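Local coordinates for protein quinoline 2-oxidoreductase medium subunit (Pseudomonas putida, PDB 1T3Q) that carries the FAD of a molybdenum hydroxylase that oxidises quinoline, and probably takes part in its electron transfer as the flavoprotein subunit, at residues L37-L40 against L44-P47; V193-G198 against K269-R274; I211-V216 against E245-G250. One frame throughout, in Å; residues are numbered along the deposited sequence.

From the N terminus, interaction 1 comes first and closes the shortest loop: three residues separate the end of 37-40 from 44-47, where the chain leaves helix 36-41 on its way to strand 49-52 in the FAD-binding part. Its centre is about 34 Å from that of interaction 2 and about 33 Å from that of interaction 3. The other two lie in the C-terminal domain. Interaction 2 spans 193-198 to 269-274, and interaction 3, 211-216 to 245-250, falls wholly within that span. Their strands are neighbours in one antiparallel sheet, joined by probable backbone hydrogen bonds, Met194 O with Gly214 N and Ala196 N with Ala212 O, while helices 237-248 and 261-284 pack on its face.

Interaction 1 of 3, residues L37-L40 against L44-P47; sequences LPLL and LVYP
Leu39 and Leu44 meet methyl to methyl, CD2 of Leu39 lying 3.7 Å from CD1 of Leu44, and the two side chains cross at about a right angle. The backbone ties the same two residues together: Leu44 N donates to Leu39 O at 2.9 Å, almost straight at 175°. Leu40 packs chiefly through one branch. Its CD2 sits 3.5 Å from CG2 of Val45, again with the side chains nearly perpendicular, and the same methyl meets CD of Pro47 at 3.5 Å, a tight fit for two carbons, with the side chains set obliquely. Although the CB of Leu40 points away from 44-47, a CG anti to the carbonyl carbon (chi1 -76°) and an extended chi2 of 171° bring the CD2 end back to the loop. CG2 of Val45 stands between that residue's own N and carbonyl carbon, facing the helix, and Leu39 CB approaches it more loosely at 4.3 Å. Val45 O is buried here and has no partner in the model. The contact lies at the exit of helix 36-41, near the bound FAD: Phe3, Pro4 and Phe6 pack on Leu40, Arg28 of strand 28-30 touches Val45 and Pro47, and strand 49-52 begins just after.

Interaction 2 of 3, residues V193-G198 against K269-R274; sequences VMAAAG and KAITQR
Strand 193-198 and helix 269-274 run nearly the same way, their N-to-C directions 24° apart, with the axes approaching to 7.7 Å. Ala195 and Thr272 are closest along the backbone, 5.7 Å between CA atoms. Val193 and Ala195 both turn their CB toward the helix. Ile271 answers with two branches: its CG1 lies 3.8 Å from Val193 CG2, while its CG2 reaches Ala195 CB at 4.1 Å. The split follows from the torsion at CB, which sets CG1 anti to the carbonyl carbon (chi1 -60°) and CG2 anti to the backbone N, so the two branches meet successive inward residues of the strand. Alongside, Thr272 OG1 rests 3.8 Å from Ala195 CB; its polar need is met within the helix by a hydrogen bond to Ala268 O. Beyond the contact, CD1 of Ile271 lies on one face of the Arg274 guanidinium, displaced toward its rim, and the NH2 of that group forms a salt bridge with Asp181 on neighbouring strand 177-183. The small methyl of Ala195 is consistent with the close approach of the helix. This is the packing of a long C-terminal helix on one face of an antiparallel sheet, the alpha/beta layering of the CO dehydrogenase flavoprotein C-terminal domain.

Interaction 3 of 3, residues I211-V216 against E245-G250; sequences IALGAV and ELATEG
Leu213 lays its two methyls against the last turn of helix 237-248, overlapping Thr248 with one and Ala247 with the other. The contact belongs to the CO dehydrogenase flavoprotein C-terminal domain, where helices cover a face of an antiparallel sheet; here the end of strand 205-214 meets a helix C terminus. CD2 of Leu213 makes the closer contact, 3.5 Å from CG2 of Thr248, tighter than usual for two carbons, and it also comes within 3.9 Å of the Ala247 carbonyl O. CD1 turns to the small methyl of Ala247, at 4.0 Å from its CB. A chi2 of 65°, with CG anti to the carbonyl carbon, turns CD1 to Ala247 and CD2 to Thr248, and the side chain approaches Thr248 obliquely. Two residues back along the strand, and on the same face, Ile211 adds a looser touch: its CG2 is 4.3 Å from Ala247 CB, while the far end of the side chain leads away from 245-250. Ala247 is therefore approached by both Ile211 and Leu213, and its CB points to the strand. Ile211 also touches Asn227 and Leu230 of helix 224-230, and Thr272 of helix 261-284 packs on both Ile211 and Leu213, which brings a third helix to this patch of the sheet. Past Thr248 the chain leaves the helix, Glu249 being the first residue with non-helical backbone angles. Thr248 turns its methyl to the leucine and its hydroxyl back to the helix: OG1 sits between its own N and carbonyl carbon (chi1 58°) and hydrogen-bonds to Ala244 O. At the same end Glu245 O accepts two backbone bonds, Thr248 N at 3.2 Å and Glu249 N at 3.0 Å.

Interaction 1 of 3, residues L37-L40 against L44-P47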
loop_
_atom_site.group_PDB
_atom_site.type_symbol
_atom_site.label_atom_id
_atom_site.label_comp_id
_atom_site.label_asym_id
_atom_site.label_seq_id
_atom_site.Cartn_x
_atom_site.Cartn_y
_atom_site.Cartn_z
ATOM N N LEU C 37 23.648 -2.041 -28.164
ATOM C CA LEU C 37 22.508 -2.198 -27.270
ATOM C C LEU C 37 21.250 -1.555 -27.853
ATOM O O LEU C 37 20.155 -2.099 -27.715
ATOM C CB LEU C 37 22.829 -1.651 -25.870
ATOM C CG LEU C 37 23.986 -2.346 -25.132
ATOM C CD1 LEU C 37 23.848 -2.117 -23.627
ATOM C CD2 LEU C 37 23.991 -3.837 -25.417
ATOM N N PRO C 38 21.382 -0.383 -28.501
ATOM C CA PRO C 38 20.148 0.177 -29.057
ATOM C C PRO C 38 19.571 -0.809 -30.082
ATOM O O PRO C 38 18.358 -0.998 -30.155
ATOM C CB PRO C 38 20.623 1.481 -29.684
ATOM C CG PRO C 38 21.669 1.932 -28.696
ATOM C CD PRO C 38 22.447 0.637 -28.457
ATOM N N LEU C 39 20.448 -1.443 -30.860
ATOM C CA LEU C 39 20.017 -2.423 -31.857
ATOM C C LEU C 39 19.340 -3.601 -31.176
ATOM O O LEU C 39 18.345 -4.131 -31.678
ATOM C CB LEU C 39 21.206 -2.934 -32.678
ATOM C CG LEU C 39 21.862 -1.975 -33.672
ATOM C CD1 LEU C 39 23.050 -2.660 -34.333
ATOM C CD2 LEU C 39 20.842 -1.548 -34.718
ATOM N N LEU C 40 19.887 -4.015 -30.035
ATOM C CA LEU C 40 19.326 -5.122 -29.270
ATOM C C LEU C 40 17.976 -4.726 -28.689
ATOM O O LEU C 40 17.059 -5.544 -28.611
ATOM C CB LEU C 40 20.275 -5.528 -28.135
ATOM C CG LEU C 40 21.515 -6.336 -28.534
ATOM C CD1 LEU C 40 22.459 -6.460 -27.349
ATOM C CD2 LEU C 40 21.083 -7.714 -29.013
ATOM N N LEU C 44 16.922 -5.963 -33.413
ATOM C CA LEU C 44 17.336 -5.961 -34.812
ATOM C C LEU C 44 18.468 -6.964 -35.027
ATOM O O LEU C 44 18.835 -7.262 -36.163
ATOM C CB LEU C 44 17.787 -4.560 -35.232
ATOM C CG LEU C 44 16.679 -3.502 -35.225
ATOM C CD1 LEU C 44 17.257 -2.141 -35.569
ATOM C CD2 LEU C 44 15.596 -3.896 -36.225
ATOM N N VAL C 45 19.026 -7.467 -33.931
ATOM C CA VAL C 45 20.088 -8.468 -33.986
ATOM C C VAL C 45 19.819 -9.464 -32.873
ATOM O O VAL C 45 19.268 -9.103 -31.829
ATOM C CB VAL C 45 21.507 -7.855 -33.792
ATOM C CG1 VAL C 45 21.806 -6.863 -34.911
ATOM C CG2 VAL C 45 21.615 -7.183 -32.435
ATOM N N TYR C 46 20.197 -10.719 -33.096
ATOM C CA TYR C 46 19.967 -11.756 -32.106
ATOM C C TYR C 46 21.220 -12.573 -31.835
ATOM O O TYR C 46 21.329 -13.721 -32.259
ATOM C CB TYR C 46 18.844 -12.687 -32.568
ATOM C CG TYR C 46 17.521 -11.995 -32.792
ATOM C CD1 TYR C 46 17.269 -11.286 -33.964
ATOM C CD2 TYR C 46 16.517 -12.047 -31.824
ATOM C CE1 TYR C 46 16.043 -10.644 -34.172
ATOM C CE2 TYR C 46 15.290 -11.409 -32.018
ATOM C CZ TYR C 46 15.061 -10.711 -33.193
ATOM O OH TYR C 46 13.845 -10.093 -33.391
ATOM N N PRO C 47 22.188 -11.989 -31.118
ATOM C CA PRO C 47 23.419 -12.724 -30.821
ATOM C C PRO C 47 23.164 -13.845 -29.827
ATOM O O PRO C 47 22.245 -13.772 -29.014
ATOM C CB PRO C 47 24.330 -11.645 -30.249
ATOM C CG PRO C 47 23.354 -10.747 -29.527
ATOM C CD PRO C 47 22.219 -10.636 -30.531
#

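Interaction 2 of 3, residues V193-G198 against K269-R274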
loop_
_atom_site.group_PDB
_atom_site.type_symbol
_atom_site.label_atom_id
_atom_site.label_comp_id
_atom_site.label_asym_id
_atom_site.label_seq_id
_atom_site.Cartn_x
_atom_site.Cartn_y
_atom_site.Cartn_z
ATOM N N VAL C 193 25.427 16.470 -43.029
ATOM C CA VAL C 193 26.632 16.551 -43.850
ATOM C C VAL C 193 27.825 17.010 -43.015
ATOM O O VAL C 193 27.688 17.851 -42.123
ATOM C CB VAL C 193 26.467 17.555 -45.025
ATOM C CG1 VAL C 193 25.329 17.124 -45.937
ATOM C CG2 VAL C 193 26.207 18.962 -44.482
ATOM N N MET C 194 28.993 16.441 -43.291
ATOM C CA MET C 194 30.207 16.839 -42.593
ATOM C C MET C 194 31.299 17.023 -43.634
ATOM O O MET C 194 31.218 16.468 -44.729
ATOM C CB MET C 194 30.622 15.801 -41.546
ATOM C CG MET C 194 30.870 14.392 -42.065
ATOM S SD MET C 194 31.429 13.321 -40.719
ATOM C CE MET C 194 29.899 12.944 -39.911
ATOM N N ALA C 195 32.301 17.829 -43.308
ATOM C CA ALA C 195 33.390 18.081 -44.236
ATOM C C ALA C 195 34.682 18.381 -43.494
ATOM O O ALA C 195 34.674 18.919 -42.383
ATOM C CB ALA C 195 33.036 19.243 -45.163
ATOM N N ALA C 196 35.792 18.016 -44.118
ATOM C CA ALA C 196 37.105 18.242 -43.544
ATOM C C ALA C 196 37.969 18.850 -44.631
ATOM O O ALA C 196 37.815 18.534 -45.813
ATOM C CB ALA C 196 37.707 16.925 -43.060
ATOM N N ALA C 197 38.867 19.737 -44.232
ATOM C CA ALA C 197 39.751 20.381 -45.188
ATOM C C ALA C 197 41.160 20.387 -44.624
ATOM O O ALA C 197 41.405 20.945 -43.552
ATOM C CB ALA C 197 39.286 21.807 -45.459
ATOM N N GLY C 198 42.069 19.733 -45.342
ATOM C CA GLY C 198 43.460 19.681 -44.929
ATOM C C GLY C 198 44.246 20.504 -45.930
ATOM O O GLY C 198 44.245 20.202 -47.125
ATOM N N LYS C 269 27.600 22.030 -49.693
ATOM C CA LYS C 269 28.350 23.090 -50.352
ATOM C C LYS C 269 28.664 24.220 -49.367
ATOM O O LYS C 269 29.784 24.737 -49.334
ATOM C CB LYS C 269 27.539 23.610 -51.545
ATOM C CG LYS C 269 28.288 24.526 -52.503
ATOM C CD LYS C 269 28.286 25.966 -52.020
ATOM C CE LYS C 269 28.884 26.899 -53.064
ATOM N NZ LYS C 269 28.818 28.320 -52.623
ATOM N N ALA C 270 27.679 24.587 -48.551
ATOM C CA ALA C 270 27.856 25.657 -47.569
ATOM C C ALA C 270 28.878 25.279 -46.504
ATOM O O ALA C 270 29.720 26.088 -46.125
ATOM C CB ALA C 270 26.518 25.989 -46.909
ATOM N N ILE C 271 28.799 24.045 -46.024
ATOM C CA ILE C 271 29.715 23.568 -44.997
ATOM C C ILE C 271 31.141 23.416 -45.532
ATOM O O ILE C 271 32.114 23.752 -44.849
ATOM C CB ILE C 271 29.237 22.219 -44.433
ATOM C CG1 ILE C 271 27.839 22.386 -43.825
ATOM C CG2 ILE C 271 30.221 21.699 -43.397
ATOM C CD1 ILE C 271 27.765 23.423 -42.715
ATOM N N THR C 272 31.261 22.909 -46.754
ATOM C CA THR C 272 32.570 22.712 -47.368
ATOM C C THR C 272 33.280 24.045 -47.562
ATOM O O THR C 272 34.468 24.178 -47.266
ATOM C CB THR C 272 32.438 21.994 -48.723
ATOM O OG1 THR C 272 31.964 20.660 -48.502
ATOM C CG2 THR C 272 33.781 21.940 -49.444
ATOM N N GLN C 273 32.545 25.037 -48.054
ATOM C CA GLN C 273 33.110 26.360 -48.262
ATOM C C GLN C 273 33.591 26.919 -46.928
ATOM O O GLN C 273 34.679 27.490 -46.832
ATOM C CB GLN C 273 32.054 27.286 -48.869
ATOM C CG GLN C 273 32.433 28.749 -48.858
ATOM C CD GLN C 273 31.420 29.619 -49.578
ATOM O OE1 GLN C 273 31.444 30.840 -49.454
ATOM N NE2 GLN C 273 30.531 28.993 -50.342
ATOM N N ARG C 274 32.778 26.734 -45.896
ATOM C CA ARG C 274 33.104 27.220 -44.564
ATOM C C ARG C 274 34.376 26.593 -43.998
ATOM O O ARG C 274 35.240 27.296 -43.470
ATOM C CB ARG C 274 31.940 26.946 -43.608
ATOM C CG ARG C 274 32.169 27.472 -42.202
ATOM C CD ARG C 274 31.209 26.833 -41.213
ATOM N NE ARG C 274 29.810 27.110 -41.521
ATOM C CZ ARG C 274 28.784 26.533 -40.901
ATOM N NH1 ARG C 274 27.540 26.848 -41.239
ATOM N NH2 ARG C 274 29.001 25.636 -39.949
#

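Interaction 3 of 3, residues I211-V216 against E245-G250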
loop_
_atom_site.group_PDB
_atom_site.type_symbol
_atom_site.label_atom_id
_atom_site.label_comp_id
_atom_site.label_asym_id
_atom_site.label_seq_id
_atom_site.Cartn_x
_atom_site.Cartn_y
_atom_site.Cartn_z
ATOM N N ILE C 211 40.266 17.771 -49.535
ATOM C CA ILE C 211 38.906 18.120 -49.149
ATOM C C ILE C 211 38.083 16.841 -49.137
ATOM O O ILE C 211 38.109 16.078 -50.104
ATOM C CB ILE C 211 38.278 19.101 -50.163
ATOM C CG1 ILE C 211 39.223 20.284 -50.399
ATOM C CG2 ILE C 211 36.920 19.582 -49.657
ATOM C CD1 ILE C 211 39.638 21.013 -49.134
ATOM N N ALA C 212 37.359 16.606 -48.046
ATOM C CA ALA C 212 36.543 15.404 -47.922
ATOM C C ALA C 212 35.169 15.688 -47.334
ATOM O O ALA C 212 35.022 16.508 -46.429
ATOM C CB ALA C 212 37.268 14.371 -47.062
ATOM N N LEU C 213 34.162 14.998 -47.856
ATOM C CA LEU C 213 32.796 15.151 -47.373
ATOM C C LEU C 213 32.288 13.815 -46.851
ATOM O O LEU C 213 32.524 12.769 -47.458
ATOM C CB LEU C 213 31.875 15.642 -48.494
ATOM C CG LEU C 213 31.940 17.128 -48.861
ATOM C CD1 LEU C 213 33.308 17.471 -49.436
ATOM C CD2 LEU C 213 30.856 17.439 -49.874
ATOM N N GLY C 214 31.597 13.856 -45.717
ATOM C CA GLY C 214 31.060 12.641 -45.142
ATOM C C GLY C 214 29.572 12.765 -44.881
ATOM O O GLY C 214 29.023 13.868 -44.901
ATOM N N ALA C 215 28.922 11.629 -44.645
ATOM C CA ALA C 215 27.490 11.584 -44.360
ATOM C C ALA C 215 26.618 11.973 -45.549
ATOM O O ALA C 215 25.394 11.961 -45.455
ATOM C CB ALA C 215 27.167 12.472 -43.159
ATOM N N VAL C 216 27.242 12.334 -46.663
ATOM C CA VAL C 216 26.478 12.692 -47.849
ATOM C C VAL C 216 26.211 11.396 -48.597
ATOM O O VAL C 216 25.104 11.152 -49.082
ATOM C CB VAL C 216 27.253 13.671 -48.751
ATOM C CG1 VAL C 216 26.425 14.007 -49.980
ATOM C CG2 VAL C 216 27.568 14.936 -47.982
ATOM N N GLU C 245 31.739 23.846 -54.745
ATOM C CA GLU C 245 30.878 23.382 -55.830
ATOM C C GLU C 245 31.484 22.126 -56.452
ATOM O O GLU C 245 30.793 21.133 -56.684
ATOM C CB GLU C 245 30.749 24.463 -56.903
ATOM C CG GLU C 245 29.968 25.693 -56.468
ATOM N N LEU C 246 32.786 22.184 -56.725
ATOM C CA LEU C 246 33.503 21.063 -57.318
ATOM C C LEU C 246 33.477 19.844 -56.410
ATOM O O LEU C 246 33.370 18.714 -56.879
ATOM C CB LEU C 246 34.955 21.453 -57.599
ATOM C CG LEU C 246 35.210 22.479 -58.703
ATOM C CD1 LEU C 246 36.685 22.849 -58.718
ATOM C CD2 LEU C 246 34.786 21.904 -60.048
ATOM N N ALA C 247 33.567 20.080 -55.106
ATOM C CA ALA C 247 33.568 19.001 -54.123
ATOM C C ALA C 247 32.220 18.306 -53.968
ATOM O O ALA C 247 32.161 17.146 -53.569
ATOM C CB ALA C 247 34.016 19.541 -52.771
ATOM N N THR C 248 31.139 19.009 -54.286
ATOM C CA THR C 248 29.807 18.434 -54.128
ATOM C C THR C 248 29.152 17.968 -55.417
ATOM O O THR C 248 28.156 17.246 -55.382
ATOM C CB THR C 248 28.860 19.435 -53.427
ATOM O OG1 THR C 248 28.794 20.650 -54.184
ATOM C CG2 THR C 248 29.370 19.752 -52.026
ATOM N N GLU C 249 29.700 18.363 -56.559
ATOM C CA GLU C 249 29.111 17.946 -57.823
ATOM C C GLU C 249 29.290 16.444 -58.023
ATOM O O GLU C 249 30.369 15.892 -57.784
ATOM N N GLY C 250 28.216 15.785 -58.444
ATOM C CA GLY C 250 28.273 14.351 -58.655
ATOM C C GLY C 250 27.774 13.578 -57.449
ATOM O O GLY C 250 27.466 12.391 -57.551
#